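Local coordinates for nucleoside-triphosphatase THEP1 (Aquifex aeolicus, PDB 1YE8), which hydrolyses nucleoside triphosphates such as ATP, GTP, CTP, TTP and UTP to nucleoside diphosphates and phosphate, without kinase activity, at residues 47-52 against 57-62; 139-144 against 148-153. One frame throughout, in Å; residues are numbered along the deposited sequence.

Contact 1 of 2, residues 47-52 against 57-62; sequences FRIITT and KIFSSK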
ATOM      1  N   PHE A  47      12.814   2.995   5.837  1.00 12.06           N
ATOM      2  CA  PHE A  47      11.518   2.347   5.665  1.00 11.54           C
ATOM      3  C   PHE A  47      11.690   0.866   5.377  1.00 11.32           C
ATOM      4  O   PHE A  47      12.564   0.472   4.594  1.00 10.95           O
ATOM      5  CB  PHE A  47      10.723   3.013   4.538  1.00 11.92           C
ATOM      6  CG  PHE A  47      10.464   4.477   4.771  1.00 14.36           C
ATOM      7  CD1 PHE A  47      11.408   5.428   4.393  1.00 14.95           C
ATOM      8  CD2 PHE A  47       9.288   4.904   5.395  1.00 15.96           C
ATOM      9  CE1 PHE A  47      11.186   6.784   4.608  1.00 16.86           C
ATOM     10  CE2 PHE A  47       9.061   6.266   5.621  1.00 17.73           C
ATOM     11  CZ  PHE A  47      10.017   7.201   5.222  1.00 18.66           C
ATOM     12  N   ARG A  48      10.802   0.071   5.966  1.00 11.22           N
ATOM     13  CA  ARG A  48      10.822  -1.380   5.897  1.00 11.81           C
ATOM     14  C   ARG A  48       9.517  -1.879   5.288  1.00 11.46           C
ATOM     15  O   ARG A  48       8.444  -1.496   5.728  1.00 11.81           O
ATOM     16  CB  ARG A  48      10.987  -1.958   7.321  1.00 14.24           C
ATOM     17  CG  ARG A  48      11.335  -3.427   7.375  1.00 18.19           C
ATOM     18  CD  ARG A  48      11.477  -3.994   8.783  1.00 22.61           C
ATOM     19  NE  ARG A  48      11.707  -2.978   9.802  1.00 26.65           N
ATOM     20  CZ  ARG A  48      12.853  -2.792  10.464  1.00 27.87           C
ATOM     21  NH1 ARG A  48      13.921  -3.545  10.227  1.00 29.00           N
ATOM     22  NH2 ARG A  48      12.927  -1.839  11.374  1.00 28.69           N
ATOM     23  N   ILE A  49       9.605  -2.735   4.287  1.00 10.22           N
ATOM     24  CA  ILE A  49       8.409  -3.423   3.784  1.00 10.23           C
ATOM     25  C   ILE A  49       8.151  -4.622   4.694  1.00 10.15           C
ATOM     26  O   ILE A  49       9.088  -5.335   5.067  1.00 10.80           O
ATOM     27  CB  ILE A  49       8.561  -3.835   2.275  1.00  9.96           C
ATOM     28  CG1 ILE A  49       7.332  -4.634   1.819  1.00  9.87           C
ATOM     29  CG2 ILE A  49       9.874  -4.579   2.015  1.00 11.11           C
ATOM     30  CD1 ILE A  49       7.208  -4.802   0.312  1.00 10.40           C
ATOM     31  N   ILE A  50       6.895  -4.811   5.093  1.00  9.76           N
ATOM     32  CA  ILE A  50       6.495  -5.945   5.923  1.00 10.01           C
ATOM     33  C   ILE A  50       5.318  -6.599   5.213  1.00  9.43           C
ATOM     34  O   ILE A  50       4.331  -5.925   4.925  1.00  9.51           O
ATOM     35  CB  ILE A  50       6.089  -5.475   7.334  1.00 10.48           C
ATOM     36  CG1 ILE A  50       7.267  -4.712   7.979  1.00 13.22           C
ATOM     37  CG2 ILE A  50       5.649  -6.679   8.173  1.00 11.70           C
ATOM     38  CD1 ILE A  50       7.108  -4.350   9.458  1.00 17.13           C
ATOM     39  N   THR A  51       5.424  -7.886   4.885  1.00  9.25           N
ATOM     40  CA  THR A  51       4.312  -8.562   4.235  1.00  9.36           C
ATOM     41  C   THR A  51       3.321  -9.160   5.222  1.00  9.18           C
ATOM     42  O   THR A  51       3.604  -9.284   6.411  1.00 10.23           O
ATOM     43  CB  THR A  51       4.764  -9.645   3.258  1.00  8.58           C
ATOM     44  OG1 THR A  51       5.216 -10.786   4.014  1.00  9.56           O
ATOM     45  CG2 THR A  51       5.951  -9.167   2.383  1.00  9.96           C
ATOM     46  N   THR A  52       2.168  -9.570   4.710  1.00  9.47           N
ATOM     47  CA  THR A  52       1.195 -10.282   5.521  1.00 10.01           C
ATOM     48  C   THR A  52       1.685 -11.667   5.955  1.00 10.65           C
ATOM     49  O   THR A  52       0.998 -12.311   6.756  1.00 12.34           O
ATOM     50  CB  THR A  52      -0.120 -10.429   4.763  1.00  9.57           C
ATOM     51  OG1 THR A  52       0.147 -10.845   3.416  1.00 10.06           O
ATOM     52  CG2 THR A  52      -0.850  -9.073   4.662  1.00 10.67           C
ATOM     53  N   LYS A  57      12.000  -6.306   5.187  1.00 12.48           N
ATOM     54  CA  LYS A  57      13.266  -5.841   4.626  1.00 12.33           C
ATOM     55  C   LYS A  57      13.304  -4.330   4.542  1.00 11.92           C
ATOM     56  O   LYS A  57      12.342  -3.712   4.057  1.00 11.73           O
ATOM     57  CB  LYS A  57      13.510  -6.422   3.231  1.00 12.69           C
ATOM     58  CG  LYS A  57      14.929  -6.152   2.719  1.00 15.16           C
ATOM     59  CD  LYS A  57      15.280  -6.999   1.506  1.00 17.55           C
ATOM     60  CE  LYS A  57      15.339  -8.464   1.833  1.00 20.98           C
ATOM     61  NZ  LYS A  57      16.453  -8.782   2.759  1.00 23.05           N
ATOM     62  N   ILE A  58      14.411  -3.733   4.987  1.00 11.88           N
ATOM     63  CA  ILE A  58      14.635  -2.307   4.771  1.00 11.97           C
ATOM     64  C   ILE A  58      14.951  -2.093   3.298  1.00 11.06           C
ATOM     65  O   ILE A  58      15.922  -2.644   2.770  1.00 11.56           O
ATOM     66  CB  ILE A  58      15.790  -1.753   5.645  1.00 12.74           C
ATOM     67  CG1 ILE A  58      15.420  -1.874   7.129  1.00 13.94           C
ATOM     68  CG2 ILE A  58      16.072  -0.286   5.280  1.00 14.92           C
ATOM     69  CD1 ILE A  58      16.554  -1.477   8.101  1.00 16.75           C
ATOM     70  N   PHE A  59      14.127  -1.298   2.622  1.00 10.65           N
ATOM     71  CA  PHE A  59      14.362  -1.000   1.212  1.00 10.07           C
ATOM     72  C   PHE A  59      14.688   0.462   0.921  1.00  9.76           C
ATOM     73  O   PHE A  59      15.032   0.804  -0.199  1.00 11.00           O
ATOM     74  CB  PHE A  59      13.166  -1.449   0.353  1.00  9.94           C
ATOM     75  CG  PHE A  59      11.916  -0.590   0.514  1.00 10.18           C
ATOM     76  CD1 PHE A  59      10.990  -0.869   1.514  1.00 10.05           C
ATOM     77  CD2 PHE A  59      11.664   0.461  -0.354  1.00 10.23           C
ATOM     78  CE1 PHE A  59       9.822  -0.094   1.664  1.00 11.29           C
ATOM     79  CE2 PHE A  59      10.509   1.257  -0.203  1.00 10.17           C
ATOM     80  CZ  PHE A  59       9.585   0.966   0.813  1.00 11.07           C
ATOM     81  N   SER A  60      14.578   1.328   1.923  1.00 10.54           N
ATOM     82  CA  SER A  60      14.912   2.729   1.743  1.00 11.24           C
ATOM     83  C   SER A  60      15.559   3.200   3.026  1.00 10.98           C
ATOM     84  O   SER A  60      15.048   2.923   4.105  1.00 12.46           O
ATOM     85  CB  SER A  60      13.646   3.534   1.469  1.00 12.09           C
ATOM     86  OG  SER A  60      13.924   4.917   1.392  1.00 14.45           O
ATOM     87  N   SER A  61      16.691   3.893   2.918  1.00 11.35           N
ATOM     88  CA  SER A  61      17.430   4.293   4.114  1.00 11.57           C
ATOM     89  C   SER A  61      18.324   5.485   3.833  1.00 11.47           C
ATOM     90  O   SER A  61      18.864   5.617   2.733  1.00 11.23           O
ATOM     91  CB  SER A  61      18.303   3.134   4.636  1.00 12.01           C
ATOM     92  OG  SER A  61      19.071   3.509   5.788  1.00 13.55           O
ATOM     93  N   LYS A  62      18.493   6.328   4.851  1.00 12.30           N
ATOM     94  CA  LYS A  62      19.526   7.364   4.834  1.00 13.15           C
ATOM     95  C   LYS A  62      20.943   6.786   4.664  1.00 13.46           C
ATOM     96  O   LYS A  62      21.828   7.500   4.210  1.00 14.35           O
ATOM     97  CB  LYS A  62      19.430   8.244   6.086  1.00 13.81           C
ATOM     98  CG  LYS A  62      18.113   9.006   6.150  1.00 15.40           C
ATOM     99  CD  LYS A  62      18.068  10.020   7.263  1.00 16.86           C
ATOM    100  CE  LYS A  62      16.783  10.785   7.166  1.00 18.29           C
ATOM    101  NZ  LYS A  62      16.867  12.128   7.764  1.00 20.30           N
TER
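Phe47 meets Phe59 and Ser60 at a classic beta bulge in the antiparallel hairpin of strands 46-51 and 56-61, part of the antiparallel sheet of this P-loop NTPase. Its N-H goes to Ser60 O at 2.8 Å, while its carbonyl O takes Phe59 N at 3.1 Å, and Ser60 N only weakly. The Phe47 side chain stands on the same face as Ser60, with CD1 3.9 Å from Ser60 OG. That ring is also edge-to-face with Tyr73 and lies about 6 Å from the bound magnesium ion. Arg48 pairs with Ile58 on the other face, at a non-hydrogen-bonded position. The Arg48 chain sets out past Lys57 O, its CG opposite the backbone N (chi1 -167°), then bends at chi3 and brings NH1 to 3.8 Å from Ile58 CG1, which covers one face of the guanidinium. An alanine here has no guanidinium to lay against Ile58, and the isoleucine's CG1 and CD1 would probably lose their partner across the pair. Ile49 returns to the Phe47 face and closes a hydrogen-bonded pair with Lys57: Ile49 N reaches Lys57 O, and Lys57 N returns one to Ile49 O. Phe59 holds its ring with CG between backbone N and carbonyl carbon (chi1 72°), which swings the ring back across the first strand. Ile49 and Phe59 side chains cross at about a right angle; CG2 of Ile49 sits 3.9 Å from Phe59 CD1, and Ile49 N lies in the ring plane at its edge, 3.6 Å from CD1.

Contact 2 of 2, residues 139-144 against 148-153; sequences IRDVHP and EIRRLP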
ATOM      1  N   ILE A 139      -0.879  12.398  -0.209  1.00 11.30           N
ATOM      2  CA  ILE A 139      -1.898  13.434  -0.431  1.00 12.33           C
ATOM      3  C   ILE A 139      -1.567  14.356  -1.609  1.00 12.48           C
ATOM      4  O   ILE A 139      -2.446  15.008  -2.164  1.00 13.23           O
ATOM      5  CB  ILE A 139      -2.153  14.231   0.880  1.00 12.86           C
ATOM      6  CG1 ILE A 139      -3.475  15.015   0.831  1.00 12.55           C
ATOM      7  CG2 ILE A 139      -0.984  15.141   1.208  1.00 13.66           C
ATOM      8  CD1 ILE A 139      -4.737  14.153   0.754  1.00 12.75           C
ATOM      9  N   ARG A 140      -0.298  14.389  -2.001  1.00 12.73           N
ATOM     10  CA  ARG A 140       0.114  15.146  -3.175  1.00 14.29           C
ATOM     11  C   ARG A 140       0.372  14.207  -4.349  1.00 14.10           C
ATOM     12  O   ARG A 140       0.714  13.031  -4.169  1.00 13.64           O
ATOM     13  CB  ARG A 140       1.359  15.987  -2.874  1.00 15.29           C
ATOM     14  CG  ARG A 140       1.122  17.130  -1.872  1.00 18.25           C
ATOM     15  CD  ARG A 140       2.366  17.946  -1.517  1.00 23.17           C
ATOM     16  NE  ARG A 140       3.519  17.107  -1.171  1.00 27.43           N
ATOM     17  CZ  ARG A 140       4.552  16.850  -1.978  1.00 29.27           C
ATOM     18  NH1 ARG A 140       4.605  17.363  -3.204  1.00 29.78           N
ATOM     19  NH2 ARG A 140       5.535  16.065  -1.557  1.00 30.08           N
ATOM     20  N   ASP A 141       0.195  14.713  -5.567  1.00 14.86           N
ATOM     21  CA  ASP A 141       0.410  13.912  -6.772  1.00 15.33           C
ATOM     22  C   ASP A 141       1.891  13.866  -7.139  1.00 16.17           C
ATOM     23  O   ASP A 141       2.330  14.510  -8.096  1.00 17.43           O
ATOM     24  CB  ASP A 141      -0.407  14.476  -7.931  1.00 15.99           C
ATOM     25  CG  ASP A 141      -1.890  14.241  -7.766  1.00 17.12           C
ATOM     26  OD1 ASP A 141      -2.300  13.290  -7.053  1.00 15.92           O
ATOM     27  OD2 ASP A 141      -2.736  14.949  -8.360  1.00 20.39           O
ATOM     28  N   VAL A 142       2.645  13.072  -6.383  1.00 15.92           N
ATOM     29  CA  VAL A 142       4.100  13.041  -6.482  1.00 16.47           C
ATOM     30  C   VAL A 142       4.610  12.226  -7.667  1.00 16.38           C
ATOM     31  O   VAL A 142       5.805  12.240  -7.951  1.00 17.59           O
ATOM     32  CB  VAL A 142       4.725  12.514  -5.181  1.00 16.77           C
ATOM     33  CG1 VAL A 142       4.402  13.446  -4.007  1.00 17.86           C
ATOM     34  CG2 VAL A 142       4.280  11.065  -4.908  1.00 17.77           C
ATOM     35  N   HIS A 143       3.701  11.522  -8.339  1.00 16.02           N
ATOM     36  CA  HIS A 143       4.016  10.662  -9.478  1.00 15.69           C
ATOM     37  C   HIS A 143       2.725  10.496 -10.278  1.00 15.79           C
ATOM     38  O   HIS A 143       1.650  10.483  -9.678  1.00 15.02           O
ATOM     39  CB  HIS A 143       4.498   9.296  -8.976  1.00 15.69           C
ATOM     40  CG  HIS A 143       4.956   8.374 -10.058  1.00 16.28           C
ATOM     41  ND1 HIS A 143       4.083   7.655 -10.845  1.00 15.41           N
ATOM     42  CD2 HIS A 143       6.201   8.030 -10.463  1.00 16.92           C
ATOM     43  CE1 HIS A 143       4.773   6.927 -11.709  1.00 16.01           C
ATOM     44  NE2 HIS A 143       6.060   7.131 -11.489  1.00 17.27           N
ATOM     45  N   PRO A 144       2.772  10.391 -11.608  1.00 15.98           N
ATOM     46  CA  PRO A 144       1.518  10.220 -12.357  1.00 15.73           C
ATOM     47  C   PRO A 144       0.650   9.021 -11.943  1.00 15.03           C
ATOM     48  O   PRO A 144      -0.573   9.112 -12.056  1.00 15.46           O
ATOM     49  CB  PRO A 144       1.989  10.100 -13.810  1.00 16.39           C
ATOM     50  CG  PRO A 144       3.236  10.857 -13.809  1.00 17.22           C
ATOM     51  CD  PRO A 144       3.935  10.497 -12.519  1.00 16.69           C
ATOM     52  N   GLU A 148      -3.374   8.944 -11.034  1.00 14.79           N
ATOM     53  CA  GLU A 148      -4.219   7.949 -11.672  1.00 15.34           C
ATOM     54  C   GLU A 148      -5.070   7.196 -10.645  1.00 14.92           C
ATOM     55  O   GLU A 148      -6.262   6.962 -10.852  1.00 16.67           O
ATOM     56  CB  GLU A 148      -3.316   6.986 -12.450  1.00 15.65           C
ATOM     57  CG  GLU A 148      -4.034   5.879 -13.190  1.00 16.98           C
ATOM     58  CD  GLU A 148      -3.088   4.996 -13.979  1.00 17.79           C
ATOM     59  OE1 GLU A 148      -2.145   5.532 -14.601  1.00 21.31           O
ATOM     60  OE2 GLU A 148      -3.307   3.765 -13.994  1.00 17.94           O
ATOM     61  N   ILE A 149      -4.443   6.789  -9.541  1.00 14.08           N
ATOM     62  CA  ILE A 149      -5.136   6.064  -8.488  1.00 13.46           C
ATOM     63  C   ILE A 149      -6.090   6.980  -7.702  1.00 12.86           C
ATOM     64  O   ILE A 149      -7.204   6.577  -7.354  1.00 12.87           O
ATOM     65  CB  ILE A 149      -4.122   5.308  -7.550  1.00 13.29           C
ATOM     66  CG1 ILE A 149      -3.325   4.246  -8.342  1.00 14.87           C
ATOM     67  CG2 ILE A 149      -4.838   4.722  -6.342  1.00 13.00           C
ATOM     68  CD1 ILE A 149      -4.112   3.437  -9.372  1.00 18.42           C
ATOM     69  N   ARG A 150      -5.678   8.225  -7.460  1.00 13.30           N
ATOM     70  CA  ARG A 150      -6.549   9.165  -6.764  1.00 13.73           C
ATOM     71  C   ARG A 150      -7.879   9.339  -7.503  1.00 14.24           C
ATOM     72  O   ARG A 150      -8.927   9.450  -6.869  1.00 15.20           O
ATOM     73  CB  ARG A 150      -5.852  10.510  -6.585  1.00 13.57           C
ATOM     74  CG  ARG A 150      -6.587  11.439  -5.619  1.00 14.39           C
ATOM     75  CD  ARG A 150      -6.005  12.846  -5.521  1.00 13.61           C
ATOM     76  NE  ARG A 150      -4.551  12.808  -5.376  1.00 12.17           N
ATOM     77  CZ  ARG A 150      -3.901  12.399  -4.287  1.00 11.88           C
ATOM     78  NH1 ARG A 150      -4.550  12.068  -3.172  1.00 11.63           N
ATOM     79  NH2 ARG A 150      -2.580  12.367  -4.316  1.00 12.67           N
ATOM     80  N   ARG A 151      -7.824   9.324  -8.833  1.00 15.42           N
ATOM     81  CA  ARG A 151      -9.033   9.492  -9.637  1.00 16.47           C
ATOM     82  C   ARG A 151      -9.656   8.177 -10.137  1.00 16.52           C
ATOM     83  O   ARG A 151     -10.524   8.193 -11.001  1.00 17.15           O
ATOM     84  CB  ARG A 151      -8.805  10.516 -10.761  1.00 18.08           C
ATOM     85  CG  ARG A 151      -7.955  10.070 -11.926  1.00 21.11           C
ATOM     86  CD  ARG A 151      -7.592  11.214 -12.881  1.00 25.18           C
ATOM     87  NE  ARG A 151      -7.582  12.526 -12.217  1.00 28.27           N
ATOM     88  CZ  ARG A 151      -7.219  13.669 -12.799  1.00 29.68           C
ATOM     89  NH1 ARG A 151      -6.824  13.684 -14.068  1.00 29.53           N
ATOM     90  NH2 ARG A 151      -7.255  14.804 -12.112  1.00 31.06           N
ATOM     91  N   LEU A 152      -9.255   7.041  -9.569  1.00 15.15           N
ATOM     92  CA  LEU A 152      -9.781   5.742  -9.993  1.00 14.57           C
ATOM     93  C   LEU A 152     -11.308   5.690  -9.911  1.00 15.32           C
ATOM     94  O   LEU A 152     -11.859   5.806  -8.827  1.00 14.54           O
ATOM     95  CB  LEU A 152      -9.174   4.643  -9.115  1.00 14.18           C
ATOM     96  CG  LEU A 152      -9.425   3.186  -9.500  1.00 13.64           C
ATOM     97  CD1 LEU A 152      -8.785   2.860 -10.845  1.00 14.19           C
ATOM     98  CD2 LEU A 152      -8.903   2.277  -8.417  1.00 12.21           C
ATOM     99  N   PRO A 153     -12.008   5.527 -11.041  1.00 16.16           N
ATOM    100  CA  PRO A 153     -13.478   5.437 -11.000  1.00 16.54           C
ATOM    101  C   PRO A 153     -14.000   4.305 -10.112  1.00 15.85           C
ATOM    102  O   PRO A 153     -13.437   3.210 -10.132  1.00 15.60           O
ATOM    103  CB  PRO A 153     -13.846   5.177 -12.465  1.00 17.13           C
ATOM    104  CG  PRO A 153     -12.757   5.813 -13.207  1.00 17.41           C
ATOM    105  CD  PRO A 153     -11.496   5.492 -12.426  1.00 16.79           C
TER
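Asp141 and Arg150 form a salt bridge that ties the loop after strand 132-136 to the C-terminal turn of helix 144-150, on the surface of the RecA-like domain. An inverse gamma turn has Asp141 at its middle, closed weakly by Val142 N to Arg140 O. Arg150 grips the carboxylate side-on with two nitrogens, both aimed at one atom: NE lies 2.8 Å and NH2 2.9 Å from Asp141 OD1. The oxygen sits in the guanidinium plane, but the two donors approach from one face of the carboxylate, NE on the syn side and NH2 on the anti side; the two flat groups are turned 34° apart. Arg150 gets there with CG anti to the backbone N (chi1 -168°) and a bend at chi3 that brings its end round to the loop. NH2 has a second acceptor in Pro138 O, and NH1 a weak one in Thr6 OG1, so the guanidinium holds the loop at two points and reaches strand 2-6 only weakly. Ile139 O lies over one face of the group, 3.4 Å from NH2, at an angle too poor for a bond. At the other end of the helix, His143 is the N-cap and its ND1 accepts from Leu145 N. The carboxylate of Glu148 turns to other partners, OE1 in a salt bridge with Arg123 NE and OE2 hydrogen-bonded to His127 NE2. Its backbone N makes a regular helical bond to Pro144 O, 3.0 Å long, with an N-H...O angle of 159°.

How the contacts relate
The two contacts share no secondary-structure element and do not touch: their centres are 23 Å apart and their nearest atoms about 12 Å. Contact 1 is partly buried, pairing neighbouring strands of the antiparallel sheet, and rests on backbone hydrogen bonds with apolar and aromatic side chains around them. Contact 2 lies at the surface beside the parallel sheet, where a loop is tied to the helix that follows it, and its main side-chain link is a salt bridge. Each comes near the nucleotide site by its first residue: the Phe47 side chain is about 7 Å from that of Glu107, a predicted ATP-site residue, whereas Ile139 touches Glu8 of the probable ATP-binding loop.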